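Local atomic coordinates of SUMO-1 cysteine protease S273R (PDB entry 6LJ9), a protein that acts as a cysteine protease that probably matures the viral pp220 and pp62 polyproteins into core-shell proteins and counters host innate immunity. Residues B[2-7]-B[261-265]; B[46-50]-B[269-273]; B[100-104]-B[240-245]; B[110-116]-B[155-159]. All blocks are in the same frame, centred on the assembly; numbering follows the deposited sequence.

Contact 1 (B[2-7]-B[261-265]); sequences SILEKI and EMYKF
Glu261 reaches from helix 259-269 to the first modelled residues of the chain, where a single carboxylate oxygen, OE2, faces three successive backbone amides. Ser2 N lies 3.3 Å from Glu261 OE2 and meets it from above the carboxylate plane, although Ser2 itself is poorly ordered. The hydrogen bond from Ile3 N to Glu261 OE2, 3.0 Å long, is bent to 124° and weak; the one from Leu4 N, at 3.4 Å, is straighter but weak too. The three N-H groups sit at the start of a weakly bonded helix, about 3-6, with Ser2 just before it, so a carboxylate here is also likely to be favoured by the helix's N-terminal polarity. The backbone N of Glu261 is satisfied in turn by Thr258 OG1. Apolar contacts lie beside this polar link: Leu4 CD1 meets Phe265 CD1 at 3.6 Å, Leu4 CD2 meets Lys264 CB at 3.9 Å, and Ile7 CD1 approaches Phe265 CE1 to 3.6 Å. Helix 232-244 contributes Phe238, which packs edge-to-face with Phe265 and touches Ile3 and Ile7, while His251 of helix 249-254 touches Ile3 and Lys6. The N-terminal turn thus packs against three helices of the catalytic domain.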
loop_
_atom_site.group_PDB
_atom_site.type_symbol
_atom_site.label_atom_id
_atom_site.label_comp_id
_atom_site.label_asym_id
_atom_site.label_seq_id
_atom_site.Cartn_x
_atom_site.Cartn_y
_atom_site.Cartn_z
ATOM N N SER B 2 -21.367 -2.474 -11.744
ATOM C CA SER B 2 -21.453 -2.600 -10.293
ATOM C C SER B 2 -20.077 -2.833 -9.678
ATOM O O SER B 2 -19.527 -1.958 -9.009
ATOM C CB SER B 2 -22.398 -3.739 -9.907
ATOM O OG SER B 2 -23.718 -3.477 -10.350
ATOM N N ILE B 3 -19.528 -4.028 -9.909
ATOM C CA ILE B 3 -18.217 -4.368 -9.372
ATOM C C ILE B 3 -17.115 -3.544 -10.024
ATOM O O ILE B 3 -16.043 -3.367 -9.432
ATOM C CB ILE B 3 -17.961 -5.876 -9.542
ATOM C CG1 ILE B 3 -19.225 -6.657 -9.184
ATOM C CG2 ILE B 3 -16.800 -6.329 -8.668
ATOM C CD1 ILE B 3 -19.341 -7.984 -9.889
ATOM N N LEU B 4 -17.349 -3.032 -11.234
ATOM C CA LEU B 4 -16.375 -2.140 -11.853
ATOM C C LEU B 4 -16.259 -0.830 -11.085
ATOM O O LEU B 4 -15.191 -0.207 -11.079
ATOM C CB LEU B 4 -16.753 -1.879 -13.311
ATOM C CG LEU B 4 -15.644 -1.339 -14.216
ATOM C CD1 LEU B 4 -14.471 -2.305 -14.244
ATOM C CD2 LEU B 4 -16.166 -1.088 -15.622
ATOM N N GLU B 5 -17.341 -0.401 -10.428
ATOM C CA GLU B 5 -17.276 0.764 -9.555
ATOM C C GLU B 5 -16.490 0.486 -8.279
ATOM O O GLU B 5 -15.992 1.429 -7.656
ATOM C CB GLU B 5 -18.685 1.236 -9.190
ATOM C CG GLU B 5 -19.536 1.681 -10.366
ATOM C CD GLU B 5 -20.895 2.195 -9.929
ATOM O OE1 GLU B 5 -21.120 2.319 -8.706
ATOM O OE2 GLU B 5 -21.738 2.475 -10.806
ATOM N N LYS B 6 -16.372 -0.783 -7.881
ATOM C CA LYS B 6 -15.673 -1.113 -6.642
ATOM C C LYS B 6 -14.191 -0.768 -6.730
ATOM O O LYS B 6 -13.645 -0.102 -5.842
ATOM C CB LYS B 6 -15.854 -2.595 -6.312
ATOM C CG LYS B 6 -17.082 -2.920 -5.482
ATOM C CD LYS B 6 -17.052 -4.375 -5.034
ATOM C CE LYS B 6 -18.103 -4.655 -3.973
ATOM N NZ LYS B 6 -17.993 -6.044 -3.448
ATOM N N ILE B 7 -13.522 -1.219 -7.791
ATOM C CA ILE B 7 -12.078 -1.049 -7.923
ATOM C C ILE B 7 -11.749 0.417 -8.172
ATOM O O ILE B 7 -12.643 1.235 -8.419
ATOM C CB ILE B 7 -11.509 -1.948 -9.037
ATOM C CG1 ILE B 7 -12.004 -1.491 -10.411
ATOM C CG2 ILE B 7 -11.885 -3.403 -8.787
ATOM C CD1 ILE B 7 -11.525 -2.366 -11.550
ATOM N N GLU B 261 -19.364 -6.260 -18.377
ATOM C CA GLU B 261 -18.540 -5.535 -17.416
ATOM C C GLU B 261 -17.057 -5.659 -17.739
ATOM O O GLU B 261 -16.289 -4.719 -17.502
ATOM C CB GLU B 261 -18.817 -6.044 -16.001
ATOM C CG GLU B 261 -19.473 -5.028 -15.083
ATOM C CD GLU B 261 -19.928 -5.644 -13.776
ATOM O OE1 GLU B 261 -20.591 -6.702 -13.819
ATOM O OE2 GLU B 261 -19.615 -5.078 -12.707
HETATM N N MSE B 262 -16.635 -6.796 -18.280
HETATM C CA MSE B 262 -15.229 -7.003 -18.607
HETATM C C MSE B 262 -14.844 -6.301 -19.902
HETATM O O MSE B 262 -13.698 -5.889 -20.073
HETATM C CB MSE B 262 -14.918 -8.494 -18.704
HETATM C CG MSE B 262 -15.141 -9.254 -17.409
HETATM SE SE MSE B 262 -13.928 -8.710 -15.981
HETATM C CE MSE B 262 -15.002 -7.316 -15.135
ATOM N N TYR B 263 -15.806 -6.171 -20.819
ATOM C CA TYR B 263 -15.549 -5.399 -22.030
ATOM C C TYR B 263 -15.374 -3.922 -21.704
ATOM O O TYR B 263 -14.544 -3.239 -22.316
ATOM C CB TYR B 263 -16.680 -5.598 -23.037
ATOM C CG TYR B 263 -16.450 -4.875 -24.346
ATOM C CD1 TYR B 263 -15.589 -5.393 -25.305
ATOM C CD2 TYR B 263 -17.092 -3.675 -24.624
ATOM C CE1 TYR B 263 -15.374 -4.737 -26.502
ATOM C CE2 TYR B 263 -16.883 -3.012 -25.819
ATOM C CZ TYR B 263 -16.023 -3.548 -26.755
ATOM O OH TYR B 263 -15.811 -2.894 -27.946
ATOM N N LYS B 264 -16.147 -3.413 -20.742
ATOM C CA LYS B 264 -15.944 -2.044 -20.281
ATOM C C LYS B 264 -14.633 -1.904 -19.520
ATOM O O LYS B 264 -14.059 -0.810 -19.475
ATOM C CB LYS B 264 -17.116 -1.602 -19.407
ATOM C CG LYS B 264 -18.436 -1.465 -20.149
ATOM C CD LYS B 264 -19.555 -1.055 -19.206
ATOM C CE LYS B 264 -20.869 -0.881 -19.949
ATOM N NZ LYS B 264 -21.990 -0.547 -19.026
ATOM N N PHE B 265 -14.148 -2.993 -18.919
ATOM C CA PHE B 265 -12.871 -2.953 -18.217
ATOM C C PHE B 265 -11.699 -2.763 -19.171
ATOM O O PHE B 265 -10.617 -2.357 -18.730
ATOM C CB PHE B 265 -12.686 -4.231 -17.395
ATOM C CG PHE B 265 -11.453 -4.228 -16.538
ATOM C CD1 PHE B 265 -11.284 -3.271 -15.550
ATOM C CD2 PHE B 265 -10.468 -5.186 -16.711
ATOM C CE1 PHE B 265 -10.153 -3.265 -14.757
ATOM C CE2 PHE B 265 -9.334 -5.184 -15.919
ATOM C CZ PHE B 265 -9.177 -4.222 -14.942
#

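Contact 2 (B[46-50]-B[269-273])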
loop_
_atom_site.group_PDB
_atom_site.type_symbol
_atom_site.label_atom_id
_atom_site.label_comp_id
_atom_site.label_asym_id
_atom_site.label_seq_id
_atom_site.Cartn_x
_atom_site.Cartn_y
_atom_site.Cartn_z
ATOM N N ASP B 46 -8.678 11.817 -31.166
ATOM C CA ASP B 46 -9.539 12.265 -30.076
ATOM C C ASP B 46 -8.934 11.871 -28.734
ATOM O O ASP B 46 -9.644 11.484 -27.801
ATOM C CB ASP B 46 -10.961 11.717 -30.219
ATOM C CG ASP B 46 -11.024 10.206 -30.114
ATOM O OD1 ASP B 46 -9.963 9.556 -30.188
ATOM O OD2 ASP B 46 -12.142 9.669 -29.948
ATOM N N SER B 47 -7.610 11.955 -28.629
ATOM C CA SER B 47 -6.898 11.628 -27.402
ATOM C C SER B 47 -5.464 12.112 -27.543
ATOM O O SER B 47 -4.943 12.250 -28.654
ATOM C CB SER B 47 -6.928 10.123 -27.107
ATOM O OG SER B 47 -6.206 9.395 -28.084
ATOM N N GLU B 48 -4.830 12.367 -26.397
ATOM C CA GLU B 48 -3.440 12.809 -26.406
ATOM C C GLU B 48 -2.504 11.714 -26.894
ATOM O O GLU B 48 -1.494 12.007 -27.545
ATOM C CB GLU B 48 -3.031 13.279 -25.011
ATOM C CG GLU B 48 -3.808 14.485 -24.513
ATOM C CD GLU B 48 -3.409 14.894 -23.110
ATOM O OE1 GLU B 48 -2.944 14.023 -22.345
ATOM O OE2 GLU B 48 -3.555 16.087 -22.774
ATOM N N SER B 49 -2.819 10.450 -26.596
ATOM C CA SER B 49 -1.989 9.349 -27.068
ATOM C C SER B 49 -2.040 9.216 -28.585
ATOM O O SER B 49 -1.037 8.855 -29.208
ATOM C CB SER B 49 -2.416 8.040 -26.403
ATOM O OG SER B 49 -3.769 7.734 -26.694
ATOM N N CYS B 50 -3.195 9.500 -29.192
ATOM C CA CYS B 50 -3.279 9.490 -30.649
ATOM C C CYS B 50 -2.498 10.644 -31.262
ATOM O O CYS B 50 -1.984 10.519 -32.380
ATOM C CB CYS B 50 -4.740 9.547 -31.093
ATOM S SG CYS B 50 -5.749 8.153 -30.552
ATOM N N LEU B 269 -7.967 -0.516 -18.921
ATOM C CA LEU B 269 -6.670 -1.165 -19.068
ATOM C C LEU B 269 -5.757 -0.438 -20.049
ATOM O O LEU B 269 -4.589 -0.182 -19.740
ATOM C CB LEU B 269 -6.860 -2.617 -19.521
ATOM C CG LEU B 269 -7.402 -3.618 -18.501
ATOM C CD1 LEU B 269 -7.742 -4.941 -19.170
ATOM C CD2 LEU B 269 -6.393 -3.825 -17.387
ATOM N N PHE B 270 -6.269 -0.104 -21.229
ATOM C CA PHE B 270 -5.434 0.336 -22.333
ATOM C C PHE B 270 -5.721 1.785 -22.697
ATOM O O PHE B 270 -6.782 2.335 -22.386
ATOM C CB PHE B 270 -5.639 -0.555 -23.563
ATOM C CG PHE B 270 -5.546 -2.022 -23.266
ATOM C CD1 PHE B 270 -4.347 -2.583 -22.855
ATOM C CD2 PHE B 270 -6.654 -2.841 -23.398
ATOM C CE1 PHE B 270 -4.257 -3.934 -22.579
ATOM C CE2 PHE B 270 -6.570 -4.193 -23.125
ATOM C CZ PHE B 270 -5.370 -4.740 -22.715
ATOM N N ARG B 271 -4.747 2.393 -23.366
ATOM C CA ARG B 271 -4.877 3.737 -23.899
ATOM C C ARG B 271 -5.487 3.690 -25.296
ATOM O O ARG B 271 -5.628 2.632 -25.911
ATOM C CB ARG B 271 -3.516 4.437 -23.932
ATOM C CG ARG B 271 -2.479 3.756 -24.816
ATOM C CD ARG B 271 -1.293 4.673 -25.085
ATOM N NE ARG B 271 -0.294 4.043 -25.945
ATOM C CZ ARG B 271 0.856 3.536 -25.510
ATOM N NH1 ARG B 271 1.161 3.588 -24.220
ATOM N NH2 ARG B 271 1.704 2.983 -26.366
ATOM N N ILE B 272 -5.852 4.868 -25.799
ATOM C CA ILE B 272 -6.458 4.995 -27.123
ATOM C C ILE B 272 -5.319 5.071 -28.136
ATOM O O ILE B 272 -4.738 6.133 -28.359
ATOM C CB ILE B 272 -7.379 6.215 -27.210
ATOM C CG1 ILE B 272 -8.376 6.203 -26.050
ATOM C CG2 ILE B 272 -8.116 6.229 -28.538
ATOM C CD1 ILE B 272 -9.114 7.507 -25.864
ATOM N N ALA B 273 -4.991 3.936 -28.746
ATOM C CA ALA B 273 -3.900 3.877 -29.711
ATOM C C ALA B 273 -4.144 2.785 -30.748
ATOM O O ALA B 273 -3.206 2.275 -31.359
ATOM C CB ALA B 273 -2.575 3.645 -29.000
#
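Ile272 turns its branched side chain onto the start of helix 48-51, between Ser47 and Cys50. Its long branch runs beside Ser47, with CD1 3.6 Å from Ser47 CB. The other methyl, CG2, set anti to the backbone N by a chi1 of -51°, meets Cys50 SG at 3.7 Å. Asp46, poorly ordered, crosses the isoleucine at about a right angle, its OD1 toward CG2. Ser49 points toward the tail: its OG lies 2.5 Å from Ile272 O, with Glu13 OE1 also within hydrogen-bonding distance, so which of the two takes the hydroxyl proton is not settled. Glu13 OE1 accepts from Ile272 N as well. Ser47 occupies the N-cap position of the helix, where its OG accepts from Cys50 N at 3.2 Å, although that oxygen is less surely placed. The contact therefore joins a helix start in the helical N-terminal region to the last modelled residues, which leave helix 259-269 through a short strand, 270-271, paired in parallel with strand 78-79. Arg271 belongs to that strand and exchanges backbone hydrogen bonds with Ala78. Its side chain is extended from CG to NE and passes Ser49 with its aliphatic part, CD standing 3.8 Å from Ser49 CB, before NH1 makes a weak hydrogen bond to Lys77 O.

Contact 3 (B[100-104]-B[240-245]); sequences WAIKY and IRARLD
A chi1 of -179° carries the Arg241 chain away from its own backbone N, and a bend at chi2 (55°) turns it across the indole of Trp100. This is packing between the end of helix 90-103 and the end of helix 232-244, the central helix of the papain-like fold, which begins at the probable nucleophile Cys232. Arg241 CD sits almost squarely over the six-membered ring of Trp100, 4.2 Å from its centroid, in a CH-pi contact. The guanidinium continues over the five-membered ring as a cation-pi partner, its plane standing 83° from that of the indole, so that an edge carrying NH1 is turned down to the ring. NH2 of Arg241 has its main partner in Glu16, through a salt bridge, and NE forms a salt bridge with Asp245 OD2, 3.3 Å away, through a weak hydrogen bond. Tyr104 lies across the arginine and ends at the same aspartate: Tyr104 OH donates to Asp245 OD1 in a very short hydrogen bond of 2.4 Å. Asp245 OD2 also accepts from Thr8 N. The tyrosine ring is covered on both faces: Leu244 CB lies 4.2 Å from its centroid, and Lys103 CG rests 4.0 Å above the opposite face, offset toward the rim.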
loop_
_atom_site.group_PDB
_atom_site.type_symbol
_atom_site.label_atom_id
_atom_site.label_comp_id
_atom_site.label_asym_id
_atom_site.label_seq_id
_atom_site.Cartn_x
_atom_site.Cartn_y
_atom_site.Cartn_z
ATOM N N TRP B 100 0.921 -1.502 -12.903
ATOM C CA TRP B 100 0.259 -1.622 -11.608
ATOM C C TRP B 100 1.268 -1.740 -10.474
ATOM O O TRP B 100 0.981 -1.326 -9.344
ATOM C CB TRP B 100 -0.685 -2.823 -11.607
ATOM C CG TRP B 100 -1.880 -2.650 -12.492
ATOM C CD1 TRP B 100 -2.243 -1.523 -13.173
ATOM C CD2 TRP B 100 -2.872 -3.637 -12.795
ATOM N NE1 TRP B 100 -3.399 -1.748 -13.879
ATOM C CE2 TRP B 100 -3.806 -3.039 -13.663
ATOM C CE3 TRP B 100 -3.061 -4.970 -12.415
ATOM C CZ2 TRP B 100 -4.912 -3.727 -14.159
ATOM C CZ3 TRP B 100 -4.159 -5.651 -12.907
ATOM C CH2 TRP B 100 -5.071 -5.029 -13.770
ATOM N N ALA B 101 2.448 -2.299 -10.752
ATOM C CA ALA B 101 3.490 -2.396 -9.737
ATOM C C ALA B 101 4.033 -1.030 -9.337
ATOM O O ALA B 101 4.629 -0.906 -8.262
ATOM C CB ALA B 101 4.625 -3.289 -10.233
ATOM N N ILE B 102 3.846 -0.011 -10.177
ATOM C CA ILE B 102 4.220 1.348 -9.798
ATOM C C ILE B 102 3.291 1.864 -8.706
ATOM O O ILE B 102 3.739 2.396 -7.683
ATOM C CB ILE B 102 4.199 2.274 -11.028
ATOM C CG1 ILE B 102 4.961 1.646 -12.195
ATOM C CG2 ILE B 102 4.781 3.635 -10.681
ATOM C CD1 ILE B 102 4.832 2.418 -13.490
ATOM N N LYS B 103 1.982 1.712 -8.910
ATOM C CA LYS B 103 0.999 2.241 -7.971
ATOM C C LYS B 103 0.906 1.382 -6.715
ATOM O O LYS B 103 0.907 1.904 -5.596
ATOM C CB LYS B 103 -0.361 2.351 -8.664
ATOM C CG LYS B 103 -1.545 2.549 -7.738
ATOM C CD LYS B 103 -2.829 2.683 -8.541
ATOM C CE LYS B 103 -4.057 2.512 -7.665
ATOM N NZ LYS B 103 -4.093 3.499 -6.553
ATOM N N TYR B 104 0.826 0.065 -6.885
ATOM C CA TYR B 104 0.801 -0.873 -5.764
ATOM C C TYR B 104 2.237 -1.301 -5.487
ATOM O O TYR B 104 2.758 -2.224 -6.117
ATOM C CB TYR B 104 -0.102 -2.060 -6.081
ATOM C CG TYR B 104 -1.530 -1.665 -6.387
ATOM C CD1 TYR B 104 -2.441 -1.439 -5.365
ATOM C CD2 TYR B 104 -1.966 -1.514 -7.699
ATOM C CE1 TYR B 104 -3.746 -1.075 -5.636
ATOM C CE2 TYR B 104 -3.272 -1.151 -7.980
ATOM C CZ TYR B 104 -4.156 -0.933 -6.945
ATOM O OH TYR B 104 -5.456 -0.571 -7.221
ATOM N N ILE B 240 -6.976 -9.877 -10.720
ATOM C CA ILE B 240 -5.796 -9.386 -10.011
ATOM C C ILE B 240 -6.037 -7.976 -9.487
ATOM O O ILE B 240 -5.701 -7.657 -8.340
ATOM C CB ILE B 240 -4.558 -9.447 -10.925
ATOM C CG1 ILE B 240 -4.220 -10.900 -11.272
ATOM C CG2 ILE B 240 -3.376 -8.746 -10.268
ATOM C CD1 ILE B 240 -3.009 -11.054 -12.171
ATOM N N ARG B 241 -6.633 -7.114 -10.313
ATOM C CA ARG B 241 -6.868 -5.735 -9.894
ATOM C C ARG B 241 -7.890 -5.664 -8.766
ATOM O O ARG B 241 -7.727 -4.879 -7.823
ATOM C CB ARG B 241 -7.323 -4.892 -11.085
ATOM C CG ARG B 241 -7.561 -3.428 -10.749
ATOM C CD ARG B 241 -6.333 -2.808 -10.104
ATOM N NE ARG B 241 -6.544 -1.412 -9.739
ATOM C CZ ARG B 241 -6.193 -0.380 -10.499
ATOM N NH1 ARG B 241 -5.610 -0.585 -11.672
ATOM N NH2 ARG B 241 -6.424 0.859 -10.085
ATOM N N ALA B 242 -8.948 -6.474 -8.841
ATOM C CA ALA B 242 -9.950 -6.477 -7.779
ATOM C C ALA B 242 -9.362 -6.981 -6.465
ATOM O O ALA B 242 -9.657 -6.430 -5.398
ATOM C CB ALA B 242 -11.152 -7.325 -8.190
ATOM N N ARG B 243 -8.532 -8.025 -6.520
ATOM C CA ARG B 243 -7.888 -8.514 -5.304
ATOM C C ARG B 243 -6.910 -7.484 -4.752
ATOM O O ARG B 243 -6.751 -7.358 -3.532
ATOM C CB ARG B 243 -7.171 -9.837 -5.576
ATOM C CG ARG B 243 -8.076 -10.961 -6.055
ATOM C CD ARG B 243 -8.945 -11.520 -4.941
ATOM N NE ARG B 243 -8.157 -12.204 -3.920
ATOM C CZ ARG B 243 -7.902 -11.706 -2.715
ATOM N NH1 ARG B 243 -8.379 -10.518 -2.374
ATOM N NH2 ARG B 243 -7.175 -12.398 -1.849
ATOM N N LEU B 244 -6.242 -6.739 -5.640
ATOM C CA LEU B 244 -5.345 -5.678 -5.194
ATOM C C LEU B 244 -6.112 -4.575 -4.478
ATOM O O LEU B 244 -5.629 -4.016 -3.486
ATOM C CB LEU B 244 -4.571 -5.109 -6.383
ATOM C CG LEU B 244 -3.388 -5.930 -6.903
ATOM C CD1 LEU B 244 -2.804 -5.293 -8.155
ATOM C CD2 LEU B 244 -2.322 -6.072 -5.827
ATOM N N ASP B 245 -7.309 -4.245 -4.965
ATOM C CA ASP B 245 -8.187 -3.293 -4.298
ATOM C C ASP B 245 -9.041 -3.943 -3.218
ATOM O O ASP B 245 -10.054 -3.363 -2.808
ATOM C CB ASP B 245 -9.076 -2.582 -5.318
ATOM C CG ASP B 245 -8.305 -1.597 -6.167
ATOM O OD1 ASP B 245 -7.239 -1.129 -5.712
ATOM O OD2 ASP B 245 -8.762 -1.289 -7.287
#

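Contact 4 (B[110-116]-B[155-159]); sequences CPFSMMD and CVLNT
Cys110 and Cys155 are joined by a disulfide, SG to SG 2.0 Å, with a chi3 of 85° that is close to the relaxed right angle. The two half-cystines approach differently. Cys110 SG sits between its backbone N and carbonyl carbon (chi1 61°), whereas Cys155 SG points away from its own N (chi1 -153°). The bond covalently links the residue just after strand 107-109, an edge strand of the mixed sheet within this chain, to its parallel neighbour 152-158; Cys110 is also tied to Gly154 by backbone hydrogen bonding. Beyond Pro111 the chain folds into a type I beta turn, Phe112 to Met115, that brings it back alongside strand 152-158. No hydrogen bond joins the two segments. The returning chain packs by direct contact instead, with Met115 CG 3.2 Å from Val156 O. Met115 O makes a close approach to Leu157 CB, at 3.1 Å. Farther along, Asp116 CB lies 3.9 Å from Asn158 CB. Asp116 is poorly ordered, and the placing of OD1 close to the carbonyl oxygen of Val156 is doubtful. Polar links run outward from the strand. Asn158 OD1 accepts from the backbone N of His168, an inferred active-site residue, and from Asp160 N, consistent with a second-shell role beside the catalytic centre. Val156 packs on Ser236, Leu237 and Ile240 of helix 232-244.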
loop_
_atom_site.group_PDB
_atom_site.type_symbol
_atom_site.label_atom_id
_atom_site.label_comp_id
_atom_site.label_asym_id
_atom_site.label_seq_id
_atom_site.Cartn_x
_atom_site.Cartn_y
_atom_site.Cartn_z
ATOM N N CYS B 110 4.839 -10.923 -12.065
ATOM C CA CYS B 110 5.688 -12.008 -12.533
ATOM C C CYS B 110 6.384 -11.600 -13.831
ATOM O O CYS B 110 5.810 -10.858 -14.635
ATOM C CB CYS B 110 4.859 -13.275 -12.751
ATOM S SG CYS B 110 3.560 -13.113 -13.986
ATOM N N PRO B 111 7.628 -12.049 -14.064
ATOM C CA PRO B 111 8.338 -11.640 -15.287
ATOM C C PRO B 111 7.713 -12.194 -16.559
ATOM O O PRO B 111 6.731 -12.942 -16.514
ATOM C CB PRO B 111 9.755 -12.191 -15.076
ATOM C CG PRO B 111 9.891 -12.360 -13.610
ATOM C CD PRO B 111 8.518 -12.741 -13.118
ATOM N N PHE B 112 8.293 -11.833 -17.706
ATOM C CA PHE B 112 7.711 -12.220 -18.986
ATOM C C PHE B 112 7.965 -13.690 -19.300
ATOM O O PHE B 112 7.119 -14.344 -19.921
ATOM C CB PHE B 112 8.268 -11.331 -20.101
ATOM C CG PHE B 112 7.579 -11.502 -21.431
ATOM C CD1 PHE B 112 8.011 -12.459 -22.336
ATOM C CD2 PHE B 112 6.514 -10.688 -21.784
ATOM C CE1 PHE B 112 7.382 -12.614 -23.559
ATOM C CE2 PHE B 112 5.881 -10.838 -23.006
ATOM C CZ PHE B 112 6.317 -11.802 -23.894
ATOM N N SER B 113 9.112 -14.228 -18.879
ATOM C CA SER B 113 9.451 -15.606 -19.223
ATOM C C SER B 113 8.618 -16.597 -18.419
ATOM O O SER B 113 8.102 -17.578 -18.968
ATOM C CB SER B 113 10.943 -15.849 -18.999
ATOM O OG SER B 113 11.319 -17.144 -19.436
ATOM N N MET B 114 8.476 -16.360 -17.116
ATOM C CA MET B 114 7.700 -17.249 -16.261
ATOM C C MET B 114 6.223 -16.882 -16.279
ATOM O O MET B 114 5.518 -17.079 -15.284
ATOM C CB MET B 114 8.218 -17.216 -14.822
ATOM C CG MET B 114 9.590 -17.822 -14.622
ATOM S SD MET B 114 9.921 -18.103 -12.872
ATOM C CE MET B 114 9.391 -16.537 -12.183
ATOM N N MET B 115 5.742 -16.352 -17.402
ATOM C CA MET B 115 4.365 -15.876 -17.473
ATOM C C MET B 115 3.403 -16.980 -17.909
ATOM O O MET B 115 2.489 -17.342 -17.164
ATOM C CB MET B 115 4.270 -14.677 -18.421
ATOM C CG MET B 115 2.938 -13.955 -18.344
ATOM S SD MET B 115 2.679 -12.824 -19.716
ATOM C CE MET B 115 4.123 -11.793 -19.536
ATOM N N ASP B 116 3.603 -17.528 -19.114
ATOM C CA ASP B 116 2.660 -18.469 -19.724
ATOM C C ASP B 116 3.396 -19.759 -20.096
ATOM O O ASP B 116 3.521 -20.091 -21.276
ATOM C CB ASP B 116 1.993 -17.854 -20.957
ATOM C CG ASP B 116 1.648 -16.393 -20.772
ATOM O OD1 ASP B 116 1.106 -16.041 -19.708
ATOM O OD2 ASP B 116 1.918 -15.595 -21.693
ATOM N N CYS B 155 -0.044 -13.034 -11.528
ATOM C CA CYS B 155 0.430 -13.557 -12.799
ATOM C C CYS B 155 -0.763 -14.019 -13.622
ATOM O O CYS B 155 -1.752 -14.520 -13.081
ATOM C CB CYS B 155 1.420 -14.709 -12.595
ATOM S SG CYS B 155 2.609 -14.906 -13.936
ATOM N N VAL B 156 -0.657 -13.835 -14.935
ATOM C CA VAL B 156 -1.652 -14.297 -15.896
ATOM C C VAL B 156 -0.962 -15.263 -16.845
ATOM O O VAL B 156 0.082 -14.933 -17.417
ATOM C CB VAL B 156 -2.283 -13.127 -16.673
ATOM C CG1 VAL B 156 -3.315 -13.643 -17.662
ATOM C CG2 VAL B 156 -2.902 -12.121 -15.716
ATOM N N LEU B 157 -1.540 -16.451 -17.012
ATOM C CA LEU B 157 -0.920 -17.497 -17.810
ATOM C C LEU B 157 -1.913 -18.059 -18.819
ATOM O O LEU B 157 -3.131 -17.931 -18.668
ATOM C CB LEU B 157 -0.369 -18.627 -16.929
ATOM C CG LEU B 157 -1.337 -19.354 -15.999
ATOM C CD1 LEU B 157 -1.619 -20.759 -16.512
ATOM C CD2 LEU B 157 -0.774 -19.397 -14.591
ATOM N N ASN B 158 -1.364 -18.689 -19.855
ATOM C CA ASN B 158 -2.143 -19.271 -20.940
ATOM C C ASN B 158 -2.236 -20.777 -20.726
ATOM O O ASN B 158 -1.210 -21.454 -20.607
ATOM C CB ASN B 158 -1.499 -18.956 -22.291
ATOM C CG ASN B 158 -2.405 -19.277 -23.463
ATOM O OD1 ASN B 158 -3.395 -19.994 -23.324
ATOM N ND2 ASN B 158 -2.065 -18.747 -24.632
ATOM N N THR B 159 -3.462 -21.296 -20.684
ATOM C CA THR B 159 -3.703 -22.720 -20.490
ATOM C C THR B 159 -3.696 -23.505 -21.795
ATOM O O THR B 159 -4.158 -24.650 -21.816
ATOM C CB THR B 159 -5.037 -22.940 -19.771
ATOM O OG1 THR B 159 -6.102 -22.386 -20.552
ATOM C CG2 THR B 159 -5.019 -22.281 -18.403
#

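In the fold
Contacts 1 and 2 cross along the chain and follow each other through helix 259-269 into strand 270-271, their centres about 19 Å apart; contact 3 is nested within the loops both close, and contact 4 within contact 3. Contact 3 is central: Ile7 of contact 1 packs on Asp245 and Ala242, Leu269 of contact 2 on Trp100, and Ile240 meets Cys155 and Val156 of contact 4, about 17 Å away between centres. The centres of contacts 2 and 4 lie about 26 Å apart on opposite sides of the chain's centre. Helix 232-244 thus bridges the disulfide-linked sheet and the N-terminal turn, while the C-terminal tail joins the catalytic domain to the helical N-terminal region.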